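Enoyl-CoA hydratase (Mycolicibacterium smegmatis, PDB 7MCM) probably catalyses the reversible hydration of enoyl-CoA thioesters to (3S)-3-hydroxyacyl-CoA, a step of fatty acid oxidation. Local coordinates at residues 14-19 with 54-59; 115-120 with 137-142; 220-225 with 235-240; 128-133 with 187-192; 109-114 with 123-128. All coordinates share one frame; numbering follows the deposited sequence. Where two conformers were deposited one is given.

Contact 1. Residues 14-19 with 54-59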
# COMPACT_ATOMS: atom_id res chain seq x y z
N GLY B 14 -12.13 -27.02 27.48
CA GLY B 14 -11.49 -25.90 28.15
C GLY B 14 -11.53 -24.65 27.31
O GLY B 14 -12.62 -24.18 26.95
N ARG B 15 -10.37 -24.11 26.94
CA ARG B 15 -10.29 -22.94 26.07
C ARG B 15 -10.08 -23.31 24.61
O ARG B 15 -9.84 -22.42 23.78
CB ARG B 15 -9.18 -22.01 26.55
CG ARG B 15 -9.19 -21.83 28.05
CD ARG B 15 -8.28 -20.71 28.49
NE ARG B 15 -9.03 -19.47 28.57
CZ ARG B 15 -9.34 -18.84 29.69
NH1 ARG B 15 -8.95 -19.30 30.87
NH2 ARG B 15 -10.09 -17.74 29.64
N VAL B 16 -10.18 -24.58 24.26
CA VAL B 16 -9.95 -25.04 22.90
C VAL B 16 -11.25 -25.59 22.34
O VAL B 16 -11.85 -26.49 22.93
CB VAL B 16 -8.85 -26.12 22.85
CG1 VAL B 16 -8.60 -26.57 21.41
CG2 VAL B 16 -7.57 -25.58 23.48
N GLN B 17 -11.68 -25.06 21.20
CA GLN B 17 -12.81 -25.60 20.46
C GLN B 17 -12.29 -26.38 19.26
O GLN B 17 -11.33 -25.96 18.61
CB GLN B 17 -13.76 -24.51 19.96
CG GLN B 17 -14.78 -24.04 20.94
CD GLN B 17 -15.78 -23.10 20.31
OE1 GLN B 17 -15.61 -22.67 19.17
NE2 GLN B 17 -16.82 -22.74 21.06
N THR B 18 -12.93 -27.50 18.97
CA THR B 18 -12.66 -28.22 17.74
C THR B 18 -13.86 -28.09 16.82
O THR B 18 -15.00 -28.32 17.24
CB THR B 18 -12.34 -29.69 18.01
OG1 THR B 18 -11.23 -29.75 18.91
CG2 THR B 18 -11.95 -30.39 16.71
N TRP B 19 -13.61 -27.67 15.59
CA TRP B 19 -14.61 -27.60 14.53
C TRP B 19 -14.32 -28.72 13.55
O TRP B 19 -13.23 -28.76 12.97
CB TRP B 19 -14.56 -26.25 13.81
CG TRP B 19 -14.76 -25.04 14.68
CD1 TRP B 19 -15.06 -25.02 16.01
CD2 TRP B 19 -14.65 -23.68 14.27
NE1 TRP B 19 -15.17 -23.72 16.45
CE2 TRP B 19 -14.91 -22.88 15.39
CE3 TRP B 19 -14.36 -23.05 13.05
CZ2 TRP B 19 -14.90 -21.48 15.34
CZ3 TRP B 19 -14.35 -21.68 12.99
CH2 TRP B 19 -14.60 -20.90 14.13
N VAL B 54 -8.39 -20.87 21.27
CA VAL B 54 -7.83 -21.59 20.12
C VAL B 54 -8.95 -22.40 19.48
O VAL B 54 -9.80 -22.96 20.18
CB VAL B 54 -6.68 -22.54 20.53
CG1 VAL B 54 -5.97 -23.08 19.29
CG2 VAL B 54 -5.68 -21.87 21.44
N VAL B 55 -8.93 -22.47 18.15
CA VAL B 55 -9.80 -23.36 17.37
C VAL B 55 -8.90 -24.35 16.63
O VAL B 55 -7.89 -23.95 16.04
CB VAL B 55 -10.70 -22.59 16.37
CG1 VAL B 55 -11.33 -23.53 15.32
CG2 VAL B 55 -11.79 -21.85 17.11
N ILE B 56 -9.25 -25.63 16.71
CA ILE B 56 -8.69 -26.67 15.86
C ILE B 56 -9.71 -27.00 14.77
O ILE B 56 -10.84 -27.41 15.08
CB ILE B 56 -8.34 -27.94 16.65
CG1 ILE B 56 -7.23 -27.67 17.69
CG2 ILE B 56 -7.99 -29.07 15.69
CD1 ILE B 56 -7.03 -28.85 18.67
N LEU B 57 -9.33 -26.85 13.51
CA LEU B 57 -10.22 -27.13 12.38
C LEU B 57 -9.77 -28.41 11.70
O LEU B 57 -8.61 -28.54 11.31
CB LEU B 57 -10.22 -25.96 11.39
CG LEU B 57 -11.04 -26.15 10.10
CD1 LEU B 57 -12.53 -26.28 10.42
CD2 LEU B 57 -10.76 -24.99 9.16
N THR B 58 -10.70 -29.36 11.54
CA THR B 58 -10.35 -30.66 10.99
C THR B 58 -11.58 -31.22 10.28
O THR B 58 -12.66 -30.64 10.32
CB THR B 58 -9.83 -31.58 12.11
OG1 THR B 58 -9.13 -32.69 11.55
CG2 THR B 58 -10.97 -32.08 12.97
N GLY B 59 -11.40 -32.35 9.60
CA GLY B 59 -12.48 -32.98 8.83
C GLY B 59 -12.87 -34.33 9.41
O GLY B 59 -12.01 -35.07 9.89

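Contact 2. Residues 115-120 with 137-142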
# COMPACT_ATOMS: atom_id res chain seq x y z
N GLY B 115 -6.62 -35.52 5.82
CA GLY B 115 -6.72 -36.23 4.56
C GLY B 115 -6.71 -35.25 3.42
O GLY B 115 -6.18 -34.15 3.56
N ALA B 116 -7.30 -35.64 2.28
CA ALA B 116 -7.33 -34.79 1.11
C ALA B 116 -7.86 -33.39 1.43
O ALA B 116 -8.91 -33.24 2.04
CB ALA B 116 -8.20 -35.44 0.03
N ALA B 117 -7.11 -32.38 1.00
CA ALA B 117 -7.52 -30.98 1.04
C ALA B 117 -7.38 -30.48 -0.40
O ALA B 117 -6.27 -30.19 -0.85
CB ALA B 117 -6.67 -30.18 2.01
N ILE B 118 -8.50 -30.39 -1.11
CA ILE B 118 -8.54 -30.19 -2.55
C ILE B 118 -9.34 -28.94 -2.85
O ILE B 118 -10.41 -28.74 -2.28
CB ILE B 118 -9.20 -31.40 -3.26
CG1 ILE B 118 -8.46 -32.69 -2.91
CG2 ILE B 118 -9.27 -31.19 -4.80
CD1 ILE B 118 -9.16 -33.96 -3.45
N GLY B 119 -8.85 -28.13 -3.78
CA GLY B 119 -9.65 -27.00 -4.21
C GLY B 119 -9.90 -26.03 -3.07
O GLY B 119 -8.98 -25.56 -2.40
N ALA B 120 -11.18 -25.72 -2.86
CA ALA B 120 -11.54 -24.84 -1.75
C ALA B 120 -11.04 -25.38 -0.42
O ALA B 120 -10.72 -24.60 0.48
CB ALA B 120 -13.07 -24.65 -1.72
N ALA B 137 -2.54 -37.14 4.46
CA ALA B 137 -3.04 -35.90 3.90
C ALA B 137 -2.31 -35.57 2.60
O ALA B 137 -1.17 -35.98 2.37
CB ALA B 137 -2.87 -34.75 4.88
N PHE B 138 -2.98 -34.79 1.76
CA PHE B 138 -2.34 -34.16 0.61
C PHE B 138 -3.12 -32.92 0.24
O PHE B 138 -4.27 -32.73 0.66
CB PHE B 138 -2.22 -35.12 -0.58
CG PHE B 138 -3.52 -35.56 -1.16
CD1 PHE B 138 -4.14 -34.82 -2.16
CD2 PHE B 138 -4.12 -36.73 -0.73
CE1 PHE B 138 -5.33 -35.23 -2.71
CE2 PHE B 138 -5.32 -37.17 -1.28
CZ PHE B 138 -5.93 -36.42 -2.28
N PHE B 139 -2.47 -32.05 -0.53
CA PHE B 139 -3.01 -30.76 -0.91
C PHE B 139 -3.02 -30.65 -2.43
O PHE B 139 -2.12 -31.17 -3.11
CB PHE B 139 -2.18 -29.60 -0.32
CG PHE B 139 -2.08 -29.63 1.17
CD1 PHE B 139 -1.20 -30.51 1.80
CD2 PHE B 139 -2.86 -28.80 1.95
CE1 PHE B 139 -1.11 -30.56 3.20
CE2 PHE B 139 -2.77 -28.83 3.34
CZ PHE B 139 -1.89 -29.71 3.96
N ALA B 140 -4.04 -30.00 -2.97
CA ALA B 140 -4.11 -29.78 -4.41
C ALA B 140 -4.86 -28.48 -4.65
O ALA B 140 -6.04 -28.36 -4.30
CB ALA B 140 -4.77 -30.94 -5.15
N GLU B 141 -4.15 -27.52 -5.23
CA GLU B 141 -4.74 -26.31 -5.79
C GLU B 141 -5.25 -26.66 -7.19
O GLU B 141 -4.69 -26.27 -8.21
CB GLU B 141 -3.69 -25.20 -5.82
CG GLU B 141 -4.22 -23.79 -6.02
CD GLU B 141 -4.88 -23.24 -4.76
OE1 GLU B 141 -5.79 -23.90 -4.24
OE2 GLU B 141 -4.51 -22.13 -4.31
N SER B 142 -6.32 -27.46 -7.21
CA SER B 142 -6.71 -28.21 -8.41
C SER B 142 -7.45 -27.39 -9.45
O SER B 142 -7.69 -27.91 -10.55
CB SER B 142 -7.59 -29.39 -8.00
OG SER B 142 -8.74 -28.93 -7.32

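Contact 3. Residues 220-225 with 235-240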
# COMPACT_ATOMS: atom_id res chain seq x y z
N LYS B 220 -2.80 -12.02 18.01
CA LYS B 220 -3.26 -12.42 16.68
C LYS B 220 -3.69 -11.20 15.87
O LYS B 220 -3.42 -11.11 14.67
CB LYS B 220 -4.40 -13.42 16.75
CG LYS B 220 -5.02 -13.56 15.36
CD LYS B 220 -5.81 -14.79 15.17
CE LYS B 220 -6.31 -14.86 13.73
NZ LYS B 220 -7.17 -16.06 13.57
N ARG B 221 -4.39 -10.26 16.51
CA ARG B 221 -4.78 -9.02 15.84
C ARG B 221 -3.55 -8.26 15.36
O ARG B 221 -3.56 -7.69 14.26
CB ARG B 221 -5.61 -8.16 16.79
CG ARG B 221 -6.05 -6.81 16.21
CD ARG B 221 -6.90 -6.95 14.94
NE ARG B 221 -6.12 -6.61 13.75
CZ ARG B 221 -6.61 -6.05 12.65
NH1 ARG B 221 -7.90 -5.77 12.54
NH2 ARG B 221 -5.78 -5.75 11.65
N LEU B 222 -2.49 -8.22 16.17
CA LEU B 222 -1.25 -7.60 15.74
C LEU B 222 -0.62 -8.37 14.59
O LEU B 222 -0.14 -7.76 13.63
CB LEU B 222 -0.28 -7.53 16.92
CG LEU B 222 -0.13 -6.17 17.56
CD1 LEU B 222 1.02 -6.20 18.56
CD2 LEU B 222 0.06 -5.09 16.52
N LEU B 223 -0.59 -9.70 14.67
CA LEU B 223 -0.04 -10.49 13.56
C LEU B 223 -0.82 -10.27 12.27
O LEU B 223 -0.22 -10.21 11.19
CB LEU B 223 -0.02 -11.98 13.92
CG LEU B 223 1.09 -12.38 14.89
CD1 LEU B 223 0.75 -13.71 15.52
CD2 LEU B 223 2.41 -12.45 14.15
N LEU B 224 -2.15 -10.19 12.35
CA LEU B 224 -2.95 -9.91 11.16
C LEU B 224 -2.58 -8.56 10.55
O LEU B 224 -2.45 -8.43 9.33
CB LEU B 224 -4.44 -9.93 11.48
CG LEU B 224 -5.13 -11.29 11.60
CD1 LEU B 224 -6.62 -11.11 11.85
CD2 LEU B 224 -4.91 -12.08 10.33
N GLU B 225 -2.40 -7.54 11.40
CA GLU B 225 -2.04 -6.22 10.90
C GLU B 225 -0.70 -6.23 10.17
O GLU B 225 -0.53 -5.53 9.17
CB GLU B 225 -2.02 -5.23 12.07
CG GLU B 225 -1.51 -3.85 11.71
CD GLU B 225 -2.60 -2.97 11.15
OE1 GLU B 225 -3.75 -3.45 11.05
OE2 GLU B 225 -2.31 -1.82 10.78
N LEU B 235 3.47 -0.30 14.66
CA LEU B 235 3.95 0.37 15.86
C LEU B 235 2.83 1.14 16.54
O LEU B 235 2.71 1.12 17.77
CB LEU B 235 5.11 1.30 15.51
CG LEU B 235 6.43 0.65 15.07
CD1 LEU B 235 7.44 1.72 14.63
CD2 LEU B 235 7.01 -0.20 16.19
N ALA B 236 1.99 1.83 15.76
CA ALA B 236 0.88 2.58 16.34
C ALA B 236 -0.14 1.65 16.99
O ALA B 236 -0.66 1.96 18.08
CB ALA B 236 0.20 3.42 15.25
N LEU B 237 -0.46 0.53 16.35
CA LEU B 237 -1.43 -0.40 16.91
C LEU B 237 -0.87 -1.07 18.16
O LEU B 237 -1.56 -1.15 19.19
CB LEU B 237 -1.84 -1.45 15.87
CG LEU B 237 -2.92 -2.47 16.26
CD1 LEU B 237 -4.24 -1.79 16.65
CD2 LEU B 237 -3.15 -3.49 15.16
N ALA B 238 0.37 -1.54 18.09
CA ALA B 238 0.98 -2.17 19.26
C ALA B 238 0.98 -1.22 20.46
O ALA B 238 0.66 -1.62 21.58
CB ALA B 238 2.40 -2.62 18.94
N ALA B 239 1.31 0.06 20.23
CA ALA B 239 1.28 1.04 21.32
C ALA B 239 -0.13 1.22 21.86
O ALA B 239 -0.32 1.38 23.08
CB ALA B 239 1.84 2.38 20.83
N ALA B 240 -1.13 1.22 20.98
CA ALA B 240 -2.50 1.40 21.41
C ALA B 240 -3.05 0.16 22.13
O ALA B 240 -3.91 0.29 23.00
CB ALA B 240 -3.39 1.75 20.22

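Contact 4. Residues 128-133 with 187-192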
# COMPACT_ATOMS: atom_id res chain seq x y z
N CYS B 128 -5.81 -20.84 7.43
CA CYS B 128 -5.64 -21.00 8.87
C CYS B 128 -4.25 -20.51 9.30
O CYS B 128 -3.36 -20.32 8.47
CB CYS B 128 -5.87 -22.45 9.26
SG CYS B 128 -7.59 -23.00 8.99
N ASP B 129 -4.08 -20.30 10.61
CA ASP B 129 -2.84 -19.69 11.10
C ASP B 129 -1.68 -20.67 11.09
O ASP B 129 -0.54 -20.29 10.79
CB ASP B 129 -3.04 -19.11 12.50
CG ASP B 129 -4.12 -18.04 12.53
OD1 ASP B 129 -4.00 -17.05 11.78
OD2 ASP B 129 -5.11 -18.20 13.27
N LEU B 130 -1.95 -21.92 11.43
CA LEU B 130 -0.96 -22.98 11.55
C LEU B 130 -1.54 -24.22 10.90
O LEU B 130 -2.74 -24.45 11.02
CB LEU B 130 -0.63 -23.30 13.02
CG LEU B 130 0.07 -22.23 13.84
CD1 LEU B 130 0.24 -22.66 15.27
CD2 LEU B 130 1.41 -22.01 13.21
N ARG B 131 -0.69 -25.01 10.24
CA ARG B 131 -1.12 -26.28 9.67
C ARG B 131 -0.24 -27.40 10.17
O ARG B 131 0.99 -27.26 10.23
CB ARG B 131 -1.06 -26.27 8.15
CG ARG B 131 -2.21 -25.57 7.46
CD ARG B 131 -1.73 -24.99 6.12
NE ARG B 131 -0.69 -24.00 6.32
CZ ARG B 131 -0.92 -22.77 6.76
NH1 ARG B 131 -2.15 -22.39 7.09
NH2 ARG B 131 0.08 -21.92 6.89
N ILE B 132 -0.87 -28.51 10.55
CA ILE B 132 -0.20 -29.79 10.73
C ILE B 132 -1.03 -30.82 9.97
O ILE B 132 -2.22 -30.62 9.71
CB ILE B 132 -0.06 -30.18 12.22
CG1 ILE B 132 -1.42 -30.37 12.85
CG2 ILE B 132 0.68 -29.10 13.00
CD1 ILE B 132 -1.35 -30.83 14.31
N ALA B 133 -0.39 -31.94 9.62
CA ALA B 133 -1.02 -32.89 8.71
C ALA B 133 -0.77 -34.33 9.14
O ALA B 133 0.27 -34.65 9.73
CB ALA B 133 -0.51 -32.72 7.27
N LEU B 187 4.50 -25.87 3.94
CA LEU B 187 3.04 -25.79 3.89
C LEU B 187 2.42 -26.25 5.21
O LEU B 187 1.42 -25.69 5.65
CB LEU B 187 2.52 -26.62 2.71
CG LEU B 187 1.03 -26.63 2.35
CD1 LEU B 187 0.46 -25.22 2.38
CD2 LEU B 187 0.84 -27.25 0.97
N VAL B 188 3.04 -27.24 5.87
CA VAL B 188 2.66 -27.68 7.21
C VAL B 188 3.90 -27.68 8.10
O VAL B 188 5.04 -27.77 7.62
CB VAL B 188 2.00 -29.08 7.22
CG1 VAL B 188 0.81 -29.14 6.28
CG2 VAL B 188 3.03 -30.15 6.87
N ASN B 189 3.66 -27.58 9.41
CA ASN B 189 4.73 -27.53 10.40
C ASN B 189 5.14 -28.90 10.91
O ASN B 189 6.27 -29.05 11.40
CB ASN B 189 4.30 -26.68 11.60
CG ASN B 189 4.25 -25.19 11.29
OD1 ASN B 189 4.48 -24.77 10.16
ND2 ASN B 189 3.93 -24.38 12.31
N GLU B 190 4.25 -29.88 10.87
CA GLU B 190 4.63 -31.23 11.27
C GLU B 190 3.68 -32.22 10.62
O GLU B 190 2.54 -31.90 10.26
CB GLU B 190 4.67 -31.40 12.80
CG GLU B 190 3.42 -30.99 13.53
CD GLU B 190 3.54 -31.08 15.05
OE1 GLU B 190 4.34 -31.91 15.55
OE2 GLU B 190 2.83 -30.33 15.76
N VAL B 191 4.19 -33.43 10.42
CA VAL B 191 3.44 -34.53 9.84
C VAL B 191 3.38 -35.64 10.87
O VAL B 191 4.41 -36.05 11.41
CB VAL B 191 4.08 -35.04 8.53
CG1 VAL B 191 3.38 -36.30 8.03
CG2 VAL B 191 4.06 -33.95 7.47
N LEU B 192 2.17 -36.10 11.17
CA LEU B 192 1.94 -37.10 12.20
C LEU B 192 1.25 -38.31 11.60
O LEU B 192 0.59 -38.22 10.57
CB LEU B 192 1.11 -36.50 13.34
CG LEU B 192 1.89 -35.24 13.77
CD1 LEU B 192 1.08 -33.97 13.63
CD2 LEU B 192 2.49 -35.40 15.13
O HOH W 1 2.61 -22.57 6.70
O HOH W 2 1.84 -24.18 9.00

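Contact 5. Residues 109-114 with 123-128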
# COMPACT_ATOMS: atom_id res chain seq x y z
N VAL B 109 -6.42 -20.23 14.66
CA VAL B 109 -7.01 -21.44 14.07
C VAL B 109 -5.89 -22.36 13.61
O VAL B 109 -5.07 -21.98 12.77
CB VAL B 109 -7.95 -21.11 12.90
CG1 VAL B 109 -8.55 -22.39 12.36
CG2 VAL B 109 -9.08 -20.17 13.35
N ILE B 110 -5.90 -23.59 14.11
CA ILE B 110 -4.96 -24.63 13.69
C ILE B 110 -5.69 -25.57 12.73
O ILE B 110 -6.71 -26.16 13.11
CB ILE B 110 -4.41 -25.40 14.91
CG1 ILE B 110 -3.54 -24.48 15.77
CG2 ILE B 110 -3.62 -26.64 14.49
CD1 ILE B 110 -3.47 -25.00 17.22
N ALA B 111 -5.20 -25.70 11.50
CA ALA B 111 -5.75 -26.70 10.57
C ALA B 111 -5.09 -28.04 10.85
O ALA B 111 -3.87 -28.18 10.71
CB ALA B 111 -5.51 -26.30 9.11
N ALA B 112 -5.88 -29.03 11.27
CA ALA B 112 -5.38 -30.39 11.45
C ALA B 112 -5.84 -31.18 10.22
O ALA B 112 -6.95 -31.70 10.17
CB ALA B 112 -5.87 -30.99 12.76
N VAL B 113 -4.97 -31.22 9.21
CA VAL B 113 -5.35 -31.73 7.89
C VAL B 113 -5.23 -33.25 7.94
O VAL B 113 -4.13 -33.81 7.87
CB VAL B 113 -4.51 -31.10 6.78
CG1 VAL B 113 -5.01 -31.51 5.40
CG2 VAL B 113 -4.54 -29.56 6.93
N ASN B 114 -6.37 -33.93 8.05
CA ASN B 114 -6.42 -35.37 8.26
C ASN B 114 -6.46 -36.17 6.97
O ASN B 114 -6.37 -37.41 7.01
CB ASN B 114 -7.65 -35.72 9.11
CG ASN B 114 -8.93 -35.19 8.49
OD1 ASN B 114 -9.12 -33.98 8.37
ND2 ASN B 114 -9.80 -36.10 8.06
N ASP B 123 -7.45 -24.33 0.02
CA ASP B 123 -7.35 -22.91 0.36
C ASP B 123 -7.77 -22.65 1.80
O ASP B 123 -7.17 -21.82 2.48
CB ASP B 123 -8.21 -22.10 -0.60
CG ASP B 123 -7.74 -22.22 -2.04
OD1 ASP B 123 -6.70 -22.84 -2.25
OD2 ASP B 123 -8.41 -21.72 -2.95
N LEU B 124 -8.80 -23.35 2.28
CA LEU B 124 -9.22 -23.21 3.68
C LEU B 124 -8.07 -23.54 4.63
O LEU B 124 -7.79 -22.77 5.56
CB LEU B 124 -10.42 -24.12 3.95
CG LEU B 124 -10.92 -24.18 5.41
CD1 LEU B 124 -11.37 -22.84 5.89
CD2 LEU B 124 -12.03 -25.21 5.54
N ALA B 125 -7.39 -24.67 4.42
CA ALA B 125 -6.26 -25.01 5.29
C ALA B 125 -5.21 -23.92 5.27
O ALA B 125 -4.69 -23.51 6.32
CB ALA B 125 -5.65 -26.34 4.87
N VAL B 126 -4.93 -23.39 4.08
CA VAL B 126 -3.92 -22.36 3.91
C VAL B 126 -4.34 -21.03 4.54
O VAL B 126 -3.48 -20.21 4.89
CB VAL B 126 -3.65 -22.25 2.39
CG1 VAL B 126 -2.69 -21.21 2.11
CG2 VAL B 126 -3.12 -23.59 1.87
N MET B 127 -5.63 -20.80 4.69
CA MET B 127 -6.11 -19.58 5.35
C MET B 127 -6.01 -19.65 6.87
O MET B 127 -6.18 -18.61 7.53
CB MET B 127 -7.57 -19.33 4.99
CG MET B 127 -7.82 -18.93 3.56
SD MET B 127 -9.60 -19.06 3.22
CE MET B 127 -9.53 -19.01 1.43
N CYS B 128 -5.81 -20.84 7.43
CA CYS B 128 -5.64 -21.00 8.87
C CYS B 128 -4.25 -20.51 9.30
O CYS B 128 -3.36 -20.32 8.47
CB CYS B 128 -5.87 -22.45 9.26
SG CYS B 128 -7.59 -23.00 8.99

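Contact 1. Residues 14-19 with 54-59
W19 turns its indole beside its own backbone N (chi1 -58°), while V55 sets CG1 opposite its backbone N (chi1 165°), and the two side chains meet at about a right angle. The methyl CG1 of V55 lies over the ring face, 3.6 Å from the centroid of the five-membered ring, a CH-pi contact, while CG2 reaches CZ2 and CE2. A beta-branched valine suits this place because it offers both methyls to the indole. The rotation of the indole is fixed from the edge: W19 NE1 gives a nearly straight hydrogen bond (171°) to Q17 OE1 at 2.9 Å, in the ring plane, so the only polar atom of a buried ring is satisfied by a neighbour on its own strand. L57 adds CD1 against W19 CB. Strands 16-21 and 54-59 run parallel and are joined through helix 33-48, a beta-alpha-beta crossover in the sheet of the crotonase fold; A42, V43 and A46 of that helix cover W19. Five backbone bonds hold the register, from V54 N on R15 O to T58 N on W19 O. The first is the longest, at 3.3 Å between V54 N and R15 O, and W19 N reaches I56 O at 2.8 Å. On the other face V16 CG1 meets I56 CD1 at 3.9 Å. Helix 197-209 lies on this face, H202 against T18 and I56, A205 and I208 against V54. T58 turns its hydroxyl toward A112 O on the next strand.

Contact 2. Residues 115-120 with 137-142
Strands 116-118 and 138-140 run parallel, 10° apart, with A117 gripped through both its N and its O by strand 138-140. A117 N bonds to F138 O at 2.9 Å, and A140 N to A117 O at 3.1 Å. Beyond them G119 N closes on A140 O at 2.9 Å. F138 carries most of the side-chain contact. Its CG sits between the backbone N and the carbonyl carbon (chi1 64°), a crowded position that folds the ring back over A116. A116 CA stands above the ring face, displaced toward the rim and 4.0 Å from the centroid, a CH-pi contact, and A116 CB comes within 3.4 Å of F138 CZ. Alanine is small enough to let the ring lie this close, while I118 CG1 reaches F138 CE1 obliquely at 4.0 Å. On the other face A117 CB meets F139 CD2 at 4.1 Å, and F139 runs on into V113, C122 and A125. Further along, S142 OG lies against I118 CG2. G119, with its positive phi of 62°, makes the turn easily without a side chain and stands at the N-cap of helix 120-127. In crotonase-fold enzymes a backbone N-H at the start of this helix contributes to the oxyanion hole that polarises the thioester carbonyl. By tying G119 N to A140 O, the pairing fixes the backbone just ahead of that helix start, consistent with a rigid frame for such a site.

Contact 3. Residues 220-225 with 235-240
L237 is the first residue of 235-240 to touch 220-225, and it does most of the work. Its CG lies opposite the backbone N (chi1 -177°), which carries the branch outward so that CD2 settles between two partners, 3.7 Å from E225 CB and 3.8 Å from L222 CD2. L222 and L237 point past one another from the two helices, and the CB and CG of E225 lie against CD2 of L237. Long, flexible side chains are needed, because the axes of the two segments, antiparallel at 170°, are 10.3 Å apart. A238 follows with a small methyl, placed where L222 spreads its fork: L222 CD1 approaches A238 CB at 3.9 Å. Alanine lets the leucine come down almost onto the helix backbone. A238 also packs on P150 of the second subunit, and L237 on A240 of the third. These C-terminal helices form a helical hairpin of the kind that crotonase-fold proteins use to build their oligomers. The contact itself is purely apolar, and polarity is dealt with beside it. E225 bends at chi2 and points OE1 at R221 NH2, a salt bridge of 3.1 Å within the helix, while OE2 accepts from S233 of the third subunit. Holding the buried carboxylate by both oxygens would favour its ionised form, so the charged group can stand beside L237 and link the hydrophobic packing to the subunit interface.

Contact 4. Residues 128-133 with 187-192
A133 and V191 mark the tight end, where the two chains pair as parallel strands: A133 N bonds to E190 O at 3.0 Å and L192 N to A133 O at 2.8 Å. Here the small A133 leaves V188 CG1 close against its CB, at 3.9 Å, and the longer I132 reaches out so that its CD1 meets L192 CD1 at 4.0 Å. Two residues back, R131 O takes a nearly straight bond (172°) from N189 N at 2.8 Å. Strand 191-192 is the outer neighbour of 130-134 within this chain, so the pairing completes the edge of the crotonase-fold sheet. Toward 128 and 187 the chains diverge, and a long side chain spans the gap. R131 bends at chi3 (-62°) to bring its guanidinium edge-on to L187 O, which NE grips at 2.8 Å in the guanidinium plane. NH1 turns to C128 O, at 2.8 Å and from above the carbonyl plane, and also to A125 O. Water enters this looser side: one molecule accepts from R131 NH2 and another from R131 N, each with a weak link to 187-192. N189 ND2 comes to 3.6 Å from L130 CD2; A165 of the second subunit packs on L130 and its E169 on N189.

Contact 5. Residues 109-114 with 123-128
Flat groups enter the meeting of V109, A111 and V113 with A125 and C128 only as peptides, for none of these side chains has a ring, amide or carboxylate. A111 CB lies 4.0 Å from A125 O, and C128 CB lies 3.6 Å from V109 O, so each side rests a carbon on a carbonyl of the other. The rest is close apolar packing. C128 turns SG to the side of its backbone N (chi1 -66°), which swings the sulfur across the strand, 3.6 Å from V109 CG1, while its CB stays against A111 CB at 3.9 Å. Sulfur is large and polarisable enough to pack well in this buried apolar place, where L57 touches it too. A125, one helical turn earlier, has its CB 4.2 Å from A111 CB and 4.0 Å from V113 CG2. Alanines opposite one another let helix 120-127 lie close on the sheet, and the two valines close the ends. The helix belongs to the passage from strand 109-113 to its parallel neighbour 130-134, a beta-alpha-beta crossover of the crotonase fold, with the short strand 116-118 inserted before the helix. I110 and A112 point to the other face, under L204, A205 and A201 of helix 197-209. Beyond the contact helix 97-104 covers V109 and M127 through L102. Where the helix runs out, C128 N bonds to A125 O at 3.1 Å.

From the N terminus, contact 1 comes first, closing the loop through helix 33-48 and joining two neighbouring strands. Contact 5 closes a short loop of eight residues and seats helix 120-127 on strand 109-113, which lies beside strand 54-59 in the sheet, so L57 and T58 bond directly to I110 and A112. Contact 2, closing a loop of 16, opens inside contact 5 and ends after it; the two cross. Contact 4 in turn crosses contact 2, closing a long loop, about half of it helix, and sharing C128 with contact 5. Contact 3, last and in series, closes nine residues; the K220–D129 salt bridge ties its subunit-facing hairpin to contact 4 and the sheet.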